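Local coordinates for type IV secretion protein Dot (Legionella pneumophila, PDB 6KS5) that acts as a Legionella deubiquitinase that regulates the association of polyubiquitin chains with the phagosome holding the bacterium, at residues F30-A35 / K97-G102; L312-C317 / F327-E332. One frame throughout, in Å; residues are numbered along the deposited sequence.

In the fold
Contact 1 (30-35 with 97-102) is the inner one, its centre about 11 Å from the centre of the chain, and all its touching residues are buried. Contact 2 (312-317 with 327-332) lies about 20 Å from the chain centre, near the C-terminal end of the model, buried along one flank but with a partly exposed arginine on the other. Two helices some 60 residues apart in the chain meet in contact 1 through an imidazole, an alanine and a glycine; contact 2 joins a loop to the next helix through aliphatic side chains. Helix 95-112 links them: Leu99 turns one methyl, CD1, to His32, while its CD2 lies 3.6 Å from Leu312 CD1.

Contact 1: F30-A35 / K97-G102; sequences FFHNFA and KSLILG
The imidazole of His32 lies across the middle of this contact, with Gly102 CA at its edge, near the ring plane, 3.9 Å from CD2. Ser98 O and Leu99 CA approach the same ring obliquely; CD2 lies 3.4 Å from Ser98 O and NE2 3.7 Å from Leu99 CA. The other flat group, Phe31, has Gly102 O obliquely placed and touches mainly through its stem, CB lying 3.9 Å from Gly102 CA, before the ring runs on to Leu105, Arg106 and Phe109 further along helix 95-112.

With its CG beside the backbone N (chi1 -63°), His32 leans out of its own helix and lies alongside Leu99, the two side chains pointing the same way and CE1 coming within 3.9 Å of Leu99 CD1. ND1 is hydrogen-bonded to Ser23 O, which should help hold the ring's rotation. One turn along, Ala35 puts its methyl between two residues of the partner helix: CB is 3.7 Å from Ser98 CB and 4.0 Å from Leu101 CB. Ser98 OG bonds back to Phe95 O within its own helix, so the serine meets Ala35 through carbon.

Small residues at Gly102, Ser98 and Ala35 bring the segment axes to 8.2 Å at 122° between their directions. The pairing joins helix 29-40, which begins at Cys29 in an Asp-Asn-Cys sequence resembling the Asp-Gly-Asn-Cys motif of OTU proteases, to helix 95-112, consistent with the buried helical core of an OTU-like cysteine protease fold.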
ATOM      1  N   PHE A  30       3.277   5.038  -2.683  1.00 79.05           N
ATOM      2  CA  PHE A  30       2.819   4.398  -3.904  1.00 80.71           C
ATOM      3  C   PHE A  30       1.431   4.876  -4.290  1.00 83.70           C
ATOM      4  O   PHE A  30       1.150   5.083  -5.475  1.00 85.69           O
ATOM      5  CB  PHE A  30       2.804   2.900  -3.743  1.00 79.78           C
ATOM      6  CG  PHE A  30       2.040   2.226  -4.847  1.00 82.80           C
ATOM      7  CD1 PHE A  30       2.634   2.051  -6.082  1.00 84.10           C
ATOM      8  CD2 PHE A  30       0.736   1.778  -4.673  1.00 84.48           C
ATOM      9  CE1 PHE A  30       1.979   1.453  -7.105  1.00 86.32           C
ATOM     10  CE2 PHE A  30       0.060   1.175  -5.700  1.00 86.83           C
ATOM     11  CZ  PHE A  30       0.684   1.015  -6.926  1.00 88.23           C
ATOM     12  N   PHE A  31       0.525   4.978  -3.315  1.00 82.42           N
ATOM     13  CA  PHE A  31      -0.807   5.464  -3.626  1.00 83.44           C
ATOM     14  C   PHE A  31      -0.754   6.893  -4.138  1.00 83.39           C
ATOM     15  O   PHE A  31      -1.537   7.269  -5.018  1.00 84.09           O
ATOM     16  CB  PHE A  31      -1.699   5.352  -2.398  1.00 83.02           C
ATOM     17  CG  PHE A  31      -1.974   3.948  -1.984  1.00 83.11           C
ATOM     18  CD1 PHE A  31      -2.553   3.050  -2.864  1.00 85.53           C
ATOM     19  CD2 PHE A  31      -1.645   3.521  -0.711  1.00 80.88           C
ATOM     20  CE1 PHE A  31      -2.809   1.748  -2.473  1.00 86.24           C
ATOM     21  CE2 PHE A  31      -1.895   2.223  -0.313  1.00 81.24           C
ATOM     22  CZ  PHE A  31      -2.479   1.335  -1.192  1.00 84.33           C
ATOM     23  N   HIS A  32       0.183   7.694  -3.628  1.00 84.57           N
ATOM     24  CA  HIS A  32       0.375   9.025  -4.186  1.00 85.87           C
ATOM     25  C   HIS A  32       0.823   8.937  -5.641  1.00 86.82           C
ATOM     26  O   HIS A  32       0.354   9.708  -6.483  1.00 87.61           O
ATOM     27  CB  HIS A  32       1.382   9.811  -3.345  1.00 84.67           C
ATOM     28  CG  HIS A  32       0.937  10.062  -1.938  1.00 83.17           C
ATOM     29  ND1 HIS A  32       1.817  10.380  -0.925  1.00 82.25           N
ATOM     30  CD2 HIS A  32      -0.293  10.037  -1.370  1.00 82.71           C
ATOM     31  CE1 HIS A  32       1.149  10.540   0.204  1.00 81.24           C
ATOM     32  NE2 HIS A  32      -0.133  10.335  -0.038  1.00 81.78           N
ATOM     33  N   ASN A  33       1.716   7.990  -5.958  1.00 84.62           N
ATOM     34  CA  ASN A  33       2.100   7.747  -7.349  1.00 85.55           C
ATOM     35  C   ASN A  33       0.893   7.348  -8.192  1.00 87.71           C
ATOM     36  O   ASN A  33       0.684   7.873  -9.292  1.00 89.33           O
ATOM     37  CB  ASN A  33       3.170   6.654  -7.422  1.00 84.57           C
ATOM     38  CG  ASN A  33       4.570   7.175  -7.170  1.00 84.48           C
ATOM     39  OD1 ASN A  33       5.393   7.229  -8.081  1.00 83.25           O
ATOM     40  ND2 ASN A  33       4.856   7.531  -5.924  1.00 84.10           N
ATOM     41  N   PHE A  34       0.099   6.395  -7.700  1.00 84.50           N
ATOM     42  CA  PHE A  34      -1.102   5.999  -8.427  1.00 85.71           C
ATOM     43  C   PHE A  34      -2.102   7.141  -8.508  1.00 87.08           C
ATOM     44  O   PHE A  34      -2.808   7.278  -9.514  1.00 88.53           O
ATOM     45  CB  PHE A  34      -1.748   4.784  -7.762  1.00 84.77           C
ATOM     46  CG  PHE A  34      -2.894   4.207  -8.539  1.00 87.03           C
ATOM     47  CD1 PHE A  34      -2.743   3.889  -9.877  1.00 88.42           C
ATOM     48  CD2 PHE A  34      -4.121   3.980  -7.933  1.00 86.37           C
ATOM     49  CE1 PHE A  34      -3.790   3.357 -10.600  1.00 90.73           C
ATOM     50  CE2 PHE A  34      -5.176   3.446  -8.651  1.00 88.41           C
ATOM     51  CZ  PHE A  34      -5.008   3.135  -9.988  1.00 91.06           C
ATOM     52  N   ALA A  35      -2.167   7.973  -7.467  1.00 89.26           N
ATOM     53  CA  ALA A  35      -3.100   9.091  -7.465  1.00 89.06           C
ATOM     54  C   ALA A  35      -2.778  10.071  -8.585  1.00 90.63           C
ATOM     55  O   ALA A  35      -3.616  10.339  -9.452  1.00 92.27           O
ATOM     56  CB  ALA A  35      -3.075   9.791  -6.106  1.00 86.97           C
ATOM     57  N   LYS A  97      -4.345  17.048  -3.798  1.00 88.33           N
ATOM     58  CA  LYS A  97      -5.339  16.069  -4.224  1.00 87.52           C
ATOM     59  C   LYS A  97      -4.823  14.643  -4.069  1.00 87.55           C
ATOM     60  O   LYS A  97      -5.569  13.748  -3.651  1.00 86.38           O
ATOM     61  CB  LYS A  97      -5.751  16.343  -5.669  1.00 93.69           C
ATOM     62  N   SER A  98      -3.553  14.406  -4.404  1.00 87.37           N
ATOM     63  CA  SER A  98      -3.010  13.057  -4.302  1.00 86.50           C
ATOM     64  C   SER A  98      -2.893  12.608  -2.851  1.00 84.50           C
ATOM     65  O   SER A  98      -3.112  11.431  -2.548  1.00 84.06           O
ATOM     66  CB  SER A  98      -1.649  12.982  -4.991  1.00 86.55           C
ATOM     67  OG  SER A  98      -0.685  13.764  -4.311  1.00 86.23           O
ATOM     68  N   LEU A  99      -2.576  13.528  -1.943  1.00 88.63           N
ATOM     69  CA  LEU A  99      -2.440  13.154  -0.540  1.00 86.32           C
ATOM     70  C   LEU A  99      -3.781  12.725   0.050  1.00 85.77           C
ATOM     71  O   LEU A  99      -3.842  11.785   0.849  1.00 84.05           O
ATOM     72  CB  LEU A  99      -1.837  14.316   0.243  1.00 86.79           C
ATOM     73  CG  LEU A  99      -1.707  14.149   1.753  1.00 84.86           C
ATOM     74  CD1 LEU A  99      -0.358  13.553   2.096  1.00 84.16           C
ATOM     75  CD2 LEU A  99      -1.890  15.483   2.442  1.00 84.49           C
ATOM     76  N   ILE A 100      -4.870  13.385  -0.346  1.00 86.13           N
ATOM     77  CA  ILE A 100      -6.189  12.951   0.102  1.00 84.93           C
ATOM     78  C   ILE A 100      -6.550  11.611  -0.527  1.00 84.70           C
ATOM     79  O   ILE A 100      -7.035  10.701   0.154  1.00 84.14           O
ATOM     80  CB  ILE A 100      -7.237  14.034  -0.207  1.00 86.24           C
ATOM     81  CG1 ILE A 100      -7.103  15.192   0.787  1.00 85.84           C
ATOM     82  CG2 ILE A 100      -8.643  13.452  -0.153  1.00 85.13           C
ATOM     83  CD1 ILE A 100      -7.403  16.550   0.194  1.00 87.54           C
ATOM     84  N   LEU A 101      -6.302  11.459  -1.830  1.00 83.62           N
ATOM     85  CA  LEU A 101      -6.603  10.197  -2.498  1.00 84.08           C
ATOM     86  C   LEU A 101      -5.746   9.055  -1.969  1.00 83.15           C
ATOM     87  O   LEU A 101      -6.155   7.890  -2.040  1.00 84.02           O
ATOM     88  CB  LEU A 101      -6.412  10.347  -4.006  1.00 85.52           C
ATOM     89  CG  LEU A 101      -7.494  11.156  -4.717  1.00 86.62           C
ATOM     90  CD1 LEU A 101      -7.238  11.203  -6.210  1.00 88.93           C
ATOM     91  CD2 LEU A 101      -8.862  10.570  -4.429  1.00 86.87           C
ATOM     92  N   GLY A 102      -4.560   9.363  -1.444  1.00 84.80           N
ATOM     93  CA  GLY A 102      -3.743   8.325  -0.844  1.00 84.42           C
ATOM     94  C   GLY A 102      -4.440   7.646   0.317  1.00 82.38           C
ATOM     95  O   GLY A 102      -4.324   6.433   0.499  1.00 81.91           O
TER

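Contact 2: L312-C317 / F327-E332; sequences LVRATC and FIALIE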
ATOM      1  N   LEU A 312      -1.710  21.999   3.548  1.00 91.26           N
ATOM      2  CA  LEU A 312      -1.630  20.838   4.424  1.00 92.21           C
ATOM      3  C   LEU A 312      -0.217  20.583   4.939  1.00 94.88           C
ATOM      4  O   LEU A 312       0.172  19.423   5.132  1.00 96.89           O
ATOM      5  CB  LEU A 312      -2.160  19.605   3.694  1.00 91.31           C
ATOM      6  CG  LEU A 312      -3.255  19.880   2.661  1.00 88.62           C
ATOM      7  CD1 LEU A 312      -3.481  18.659   1.791  1.00 87.27           C
ATOM      8  CD2 LEU A 312      -4.559  20.306   3.326  1.00 86.78           C
ATOM      9  N   VAL A 313       0.559  21.640   5.176  1.00 92.91           N
ATOM     10  CA  VAL A 313       1.957  21.454   5.551  1.00 96.13           C
ATOM     11  C   VAL A 313       2.065  20.774   6.912  1.00 98.58           C
ATOM     12  O   VAL A 313       2.861  19.845   7.098  1.00 99.87           O
ATOM     13  CB  VAL A 313       2.703  22.800   5.526  1.00 97.03           C
ATOM     14  CG1 VAL A 313       1.933  23.858   6.298  1.00 94.40           C
ATOM     15  CG2 VAL A 313       4.105  22.639   6.089  1.00 99.86           C
ATOM     16  N   ARG A 314       1.263  21.219   7.884  1.00102.90           N
ATOM     17  CA  ARG A 314       1.321  20.623   9.212  1.00103.00           C
ATOM     18  C   ARG A 314       0.807  19.193   9.218  1.00102.57           C
ATOM     19  O   ARG A 314       1.194  18.411  10.092  1.00101.00           O
ATOM     20  CB  ARG A 314       0.526  21.472  10.200  1.00101.31           C
ATOM     21  CG  ARG A 314       0.643  21.008  11.642  1.00 97.75           C
ATOM     22  CD  ARG A 314      -0.581  21.373  12.453  1.00 94.53           C
ATOM     23  NE  ARG A 314      -0.452  22.713  13.010  1.00 90.57           N
ATOM     24  CZ  ARG A 314      -0.235  22.973  14.296  1.00 89.27           C
ATOM     25  NH1 ARG A 314      -0.129  21.977  15.168  1.00 89.74           N
ATOM     26  NH2 ARG A 314      -0.124  24.230  14.710  1.00 87.15           N
ATOM     27  N   ALA A 315      -0.041  18.828   8.255  1.00 95.42           N
ATOM     28  CA  ALA A 315      -0.558  17.466   8.208  1.00 96.17           C
ATOM     29  C   ALA A 315       0.505  16.469   7.767  1.00 96.66           C
ATOM     30  O   ALA A 315       0.429  15.289   8.123  1.00 96.78           O
ATOM     31  CB  ALA A 315      -1.769  17.397   7.281  1.00 94.92           C
ATOM     32  N   THR A 316       1.496  16.911   6.999  1.00 93.50           N
ATOM     33  CA  THR A 316       2.523  16.015   6.484  1.00 94.42           C
ATOM     34  C   THR A 316       3.750  15.930   7.381  1.00 96.90           C
ATOM     35  O   THR A 316       4.713  15.247   7.019  1.00 99.74           O
ATOM     36  CB  THR A 316       2.952  16.449   5.078  1.00 94.83           C
ATOM     37  OG1 THR A 316       3.667  17.688   5.158  1.00 93.95           O
ATOM     38  CG2 THR A 316       1.737  16.613   4.175  1.00 91.87           C
ATOM     39  N   CYS A 317       3.743  16.594   8.535  1.00 98.68           N
ATOM     40  CA  CYS A 317       4.874  16.519   9.443  1.00 96.71           C
ATOM     41  C   CYS A 317       4.909  15.168  10.153  1.00 94.39           C
ATOM     42  O   CYS A 317       3.886  14.488  10.266  1.00 94.07           O
ATOM     43  CB  CYS A 317       4.810  17.646  10.469  1.00 94.72           C
ATOM     44  SG  CYS A 317       4.565  19.295   9.771  1.00 98.23           S
ATOM     45  N   PHE A 327      -2.890  13.362  10.963  1.00 89.88           N
ATOM     46  CA  PHE A 327      -4.146  13.231  10.240  1.00 90.96           C
ATOM     47  C   PHE A 327      -5.209  14.170  10.799  1.00 89.87           C
ATOM     48  O   PHE A 327      -5.937  14.811  10.034  1.00 90.79           O
ATOM     49  CB  PHE A 327      -4.637  11.787  10.269  1.00 89.86           C
ATOM     50  CG  PHE A 327      -5.882  11.568   9.464  1.00 88.08           C
ATOM     51  CD1 PHE A 327      -5.814  11.397   8.089  1.00 87.41           C
ATOM     52  CD2 PHE A 327      -7.122  11.562  10.075  1.00 84.69           C
ATOM     53  CE1 PHE A 327      -6.961  11.210   7.343  1.00 84.22           C
ATOM     54  CE2 PHE A 327      -8.270  11.379   9.337  1.00 81.43           C
ATOM     55  CZ  PHE A 327      -8.190  11.202   7.968  1.00 81.68           C
ATOM     56  N   ILE A 328      -5.313  14.273  12.129  1.00100.09           N
ATOM     57  CA  ILE A 328      -6.279  15.202  12.707  1.00 95.51           C
ATOM     58  C   ILE A 328      -5.864  16.643  12.449  1.00 97.49           C
ATOM     59  O   ILE A 328      -6.702  17.551  12.500  1.00 96.58           O
ATOM     60  CB  ILE A 328      -6.485  14.946  14.215  1.00 89.56           C
ATOM     61  CG1 ILE A 328      -5.270  15.383  15.036  1.00 89.34           C
ATOM     62  CG2 ILE A 328      -6.823  13.483  14.470  1.00 88.03           C
ATOM     63  CD1 ILE A 328      -5.303  16.840  15.465  1.00 86.66           C
ATOM     64  N   ALA A 329      -4.581  16.882  12.175  1.00 91.69           N
ATOM     65  CA  ALA A 329      -4.179  18.182  11.654  1.00 94.33           C
ATOM     66  C   ALA A 329      -4.659  18.382  10.224  1.00 98.71           C
ATOM     67  O   ALA A 329      -4.762  19.523   9.761  1.00 98.20           O
ATOM     68  CB  ALA A 329      -2.665  18.324  11.712  1.00 95.26           C
ATOM     69  N   LEU A 330      -4.914  17.292   9.494  1.00 97.28           N
ATOM     70  CA  LEU A 330      -5.433  17.423   8.135  1.00 96.39           C
ATOM     71  C   LEU A 330      -6.915  17.760   8.150  1.00 93.62           C
ATOM     72  O   LEU A 330      -7.370  18.628   7.393  1.00 91.85           O
ATOM     73  CB  LEU A 330      -5.187  16.141   7.334  1.00 96.06           C
ATOM     74  CG  LEU A 330      -5.923  16.059   5.991  1.00 92.73           C
ATOM     75  CD1 LEU A 330      -5.276  16.957   4.943  1.00 92.02           C
ATOM     76  CD2 LEU A 330      -5.974  14.624   5.515  1.00 92.33           C
ATOM     77  N   ILE A 331      -7.682  17.089   9.011  1.00100.28           N
ATOM     78  CA  ILE A 331      -9.112  17.358   9.084  1.00 96.28           C
ATOM     79  C   ILE A 331      -9.404  18.702   9.740  1.00 95.61           C
ATOM     80  O   ILE A 331     -10.463  19.290   9.492  1.00 93.83           O
ATOM     81  CB  ILE A 331      -9.831  16.206   9.802  1.00 93.20           C
ATOM     82  CG1 ILE A 331      -9.400  16.129  11.259  1.00 92.24           C
ATOM     83  CG2 ILE A 331      -9.531  14.901   9.101  1.00 93.53           C
ATOM     84  CD1 ILE A 331     -10.473  16.555  12.251  1.00 87.65           C
ATOM     85  N   GLU A 332      -8.496  19.226  10.570  1.00101.26           N
ATOM     86  CA  GLU A 332      -8.729  20.567  11.098  1.00100.18           C
ATOM     87  C   GLU A 332      -8.653  21.613   9.994  1.00101.64           C
ATOM     88  O   GLU A 332      -9.400  22.591  10.003  1.00100.25           O
ATOM     89  CB  GLU A 332      -7.738  20.888  12.231  1.00 99.16           C
ATOM     90  CG  GLU A 332      -6.293  21.031  11.802  1.00 95.01           C
ATOM     91  CD  GLU A 332      -5.571  22.119  12.550  1.00 93.17           C
ATOM     92  OE1 GLU A 332      -5.154  23.101  11.887  1.00 92.65           O
ATOM     93  OE2 GLU A 332      -5.449  21.994  13.789  1.00 92.03           O
TER
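Ala315 and Leu330 make the tight part of this contact, Ala315 CB lying 3.6 Å from Leu330 CB where the two backbones come closest, CA to CA 4.9 Å. Beside them Leu312 and Leu330 cross at a slant, CD2 of Leu312 meeting CD1 of Leu330 at 3.8 Å. With CG anti to the backbone N (chi1 169°), Leu330 swings its branch toward the loop, in a hydrophobic layer that also takes in Leu65 and Phe103.

Residues 313-315 make one turn with helical backbone angles but without the regular helix bonds, laid against helix 326-334, which follows after a short connection. Thr316 ties the turn together: both its OG1, at 3.0 Å, and its N donate to Val313 O, from the same face of that carbonyl's plane.

Across from the leucines the packing thins around Ala329, whose CB meets Arg314 CD at 3.8 Å and, more loosely, Ala315 CA. The arginine is partly exposed and bends just beyond that CD, and its NH1 forms a salt bridge with Asp323 in the intervening loop. Exposed Glu332 comes near without its charged atoms touching the arginine's, its OE1 4.8 Å from Arg314 NE, so any attraction between the two charges is probably modest and screened by solvent.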